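Local coordinates for protein inositol-1-monophosphatase SuhB (Mycobacterium tuberculosis, PDB 2Q74) that probably dephosphorylates inositol 1-phosphate to free myo-inositol with the help of magnesium ions, working as a homodimer, at residues Gly28-Val33 / Val110-Gly115. Numbering follows the deposited sequence.
Sequences GRRAEV and VNFVYG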
loop_
_atom_site.group_PDB
_atom_site.type_symbol
_atom_site.label_atom_id
_atom_site.label_comp_id
_atom_site.label_asym_id
_atom_site.label_seq_id
_atom_site.Cartn_x
_atom_site.Cartn_y
_atom_site.Cartn_z
ATOM N N GLY A 28 12.746 16.180 -1.123
ATOM C CA GLY A 28 13.923 16.705 -1.791
ATOM C C GLY A 28 15.221 16.007 -1.441
ATOM O O GLY A 28 16.059 15.756 -2.312
ATOM N N ARG A 29 15.408 15.718 -0.158
ATOM C CA ARG A 29 16.620 15.045 0.303
ATOM C C ARG A 29 16.728 13.615 -0.224
ATOM O O ARG A 29 17.823 13.160 -0.557
ATOM C CB ARG A 29 16.679 15.034 1.828
ATOM C CG ARG A 29 17.204 16.318 2.455
ATOM C CD ARG A 29 18.704 16.551 2.130
ATOM N NE ARG A 29 19.563 15.555 2.770
ATOM C CZ ARG A 29 20.750 15.138 2.312
ATOM N NH1 ARG A 29 21.266 15.606 1.183
ATOM N NH2 ARG A 29 21.423 14.217 2.991
ATOM N N ARG A 30 15.597 12.914 -0.300
ATOM C CA ARG A 30 15.579 11.557 -0.827
ATOM C C ARG A 30 16.125 11.536 -2.254
ATOM O O ARG A 30 16.944 10.693 -2.587
ATOM C CB ARG A 30 14.163 10.935 -0.759
ATOM C CG ARG A 30 14.131 9.481 -1.268
ATOM C CD ARG A 30 12.782 8.759 -1.143
ATOM N NE ARG A 30 12.618 7.840 -2.270
ATOM C CZ ARG A 30 13.311 6.713 -2.466
ATOM N NH1 ARG A 30 14.199 6.299 -1.593
ATOM N NH2 ARG A 30 13.090 5.973 -3.536
ATOM N N ALA A 31 15.676 12.477 -3.081
ATOM C CA ALA A 31 16.106 12.564 -4.476
ATOM C C ALA A 31 17.611 12.793 -4.598
ATOM O O ALA A 31 18.268 12.218 -5.470
ATOM C CB ALA A 31 15.335 13.664 -5.194
ATOM N N GLU A 32 18.168 13.607 -3.712
ATOM C CA GLU A 32 19.618 13.852 -3.708
ATOM C C GLU A 32 20.396 12.593 -3.321
ATOM O O GLU A 32 21.188 12.071 -4.100
ATOM C CB GLU A 32 19.978 14.998 -2.760
ATOM C CG GLU A 32 19.320 16.324 -3.122
ATOM C CD GLU A 32 19.653 17.437 -2.166
ATOM O OE1 GLU A 32 20.220 17.160 -1.097
ATOM O OE2 GLU A 32 19.328 18.595 -2.471
ATOM N N VAL A 33 20.140 12.100 -2.119
ATOM C CA VAL A 33 20.784 10.899 -1.598
ATOM C C VAL A 33 20.665 9.678 -2.539
ATOM O O VAL A 33 21.580 8.882 -2.627
ATOM C CB VAL A 33 20.222 10.580 -0.204
ATOM C CG1 VAL A 33 20.708 9.232 0.289
ATOM C CG2 VAL A 33 20.622 11.683 0.775
ATOM N N VAL A 110 11.357 1.370 5.758
ATOM C CA VAL A 110 11.505 0.336 4.754
ATOM C C VAL A 110 10.902 0.852 3.444
ATOM O O VAL A 110 11.474 0.711 2.363
ATOM C CB VAL A 110 10.833 -0.972 5.203
ATOM C CG1 VAL A 110 10.769 -1.953 4.069
ATOM C CG2 VAL A 110 11.600 -1.568 6.338
ATOM N N ASN A 111 9.742 1.473 3.559
ATOM C CA ASN A 111 9.038 2.010 2.403
ATOM C C ASN A 111 9.868 3.071 1.697
ATOM O O ASN A 111 10.035 3.025 0.473
ATOM C CB ASN A 111 7.684 2.576 2.829
ATOM C CG ASN A 111 6.618 1.507 2.915
ATOM O OD1 ASN A 111 6.758 0.488 2.288
ATOM N ND2 ASN A 111 5.528 1.754 3.662
ATOM N N PHE A 112 10.397 4.000 2.491
ATOM C CA PHE A 112 11.319 5.021 2.012
ATOM C C PHE A 112 12.516 4.445 1.207
ATOM O O PHE A 112 12.841 4.919 0.120
ATOM C CB PHE A 112 11.854 5.801 3.212
ATOM C CG PHE A 112 12.764 6.932 2.853
ATOM C CD1 PHE A 112 12.254 8.181 2.591
ATOM C CD2 PHE A 112 14.123 6.749 2.812
ATOM C CE1 PHE A 112 13.086 9.235 2.277
ATOM C CE2 PHE A 112 14.978 7.791 2.488
ATOM C CZ PHE A 112 14.460 9.035 2.214
ATOM N N VAL A 113 13.155 3.422 1.746
ATOM C CA VAL A 113 14.304 2.825 1.093
ATOM C C VAL A 113 13.942 2.137 -0.234
ATOM O O VAL A 113 14.731 2.141 -1.189
ATOM C CB VAL A 113 15.023 1.808 2.041
ATOM C CG1 VAL A 113 16.024 0.997 1.287
ATOM C CG2 VAL A 113 15.719 2.540 3.172
ATOM N N TYR A 114 12.759 1.532 -0.285
ATOM C CA TYR A 114 12.324 0.792 -1.475
ATOM C C TYR A 114 11.580 1.641 -2.494
ATOM O O TYR A 114 11.370 1.214 -3.609
ATOM C CB TYR A 114 11.439 -0.391 -1.079
ATOM C CG TYR A 114 12.189 -1.643 -0.653
ATOM C CD1 TYR A 114 12.674 -1.771 0.643
ATOM C CD2 TYR A 114 12.384 -2.708 -1.531
ATOM C CE1 TYR A 114 13.358 -2.902 1.047
ATOM C CE2 TYR A 114 13.055 -3.850 -1.125
ATOM C CZ TYR A 114 13.540 -3.928 0.172
ATOM O OH TYR A 114 14.170 -5.036 0.640
ATOM N N GLY A 115 11.178 2.841 -2.120
ATOM C CA GLY A 115 10.435 3.703 -3.027
ATOM C C GLY A 115 8.942 3.381 -3.055
ATOM O O GLY A 115 8.258 3.654 -4.048
#
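R30, on the last turns of helix 8-33, lays its side chain over one face of the F112 ring and reaches on to the C-terminal end of helix 109-114. R30 CB begins the overlap, 3.5 Å from F112 CZ, and R30 CG stays over the same rim. R30 CD moves across the face toward CE1 and makes a CH-pi contact, 3.9 Å from the F112 ring centroid. With F112 CG anti to its own backbone N (chi1 -177°), the ring extends toward the arginine, and the two side chains run antiparallel. Beyond CD the arginine bends at chi3, and its guanidinium plane stands 72° from that of the ring; R30 CZ, 5.2 Å from the F112 centroid, adds at most a weak cation-pi attraction. R30 NE, still above the ring, has F112 O 3.8 Å away, while NH1 comes nearer to this oxygen, which lies over a guanidinium face at an angle too poor for a hydrogen bond. R30 NH2 ends 3.5 Å from G115 CA, where positive phi (83°) takes the chain out of the helix. Y119 meets the ring edge-to-face, and V56 of helix 55-74 also packs on F112. The contact thus joins the long N-terminal helix of the inositol monophosphatase fold to the short helix beginning at the end of D104-T109, the probable metal- and substrate-binding segment. Apolar methylenes make the join, and the positive charge near the C-terminal carbonyls would probably interact favourably with the helix dipole, electrostatically and without a hydrogen bond.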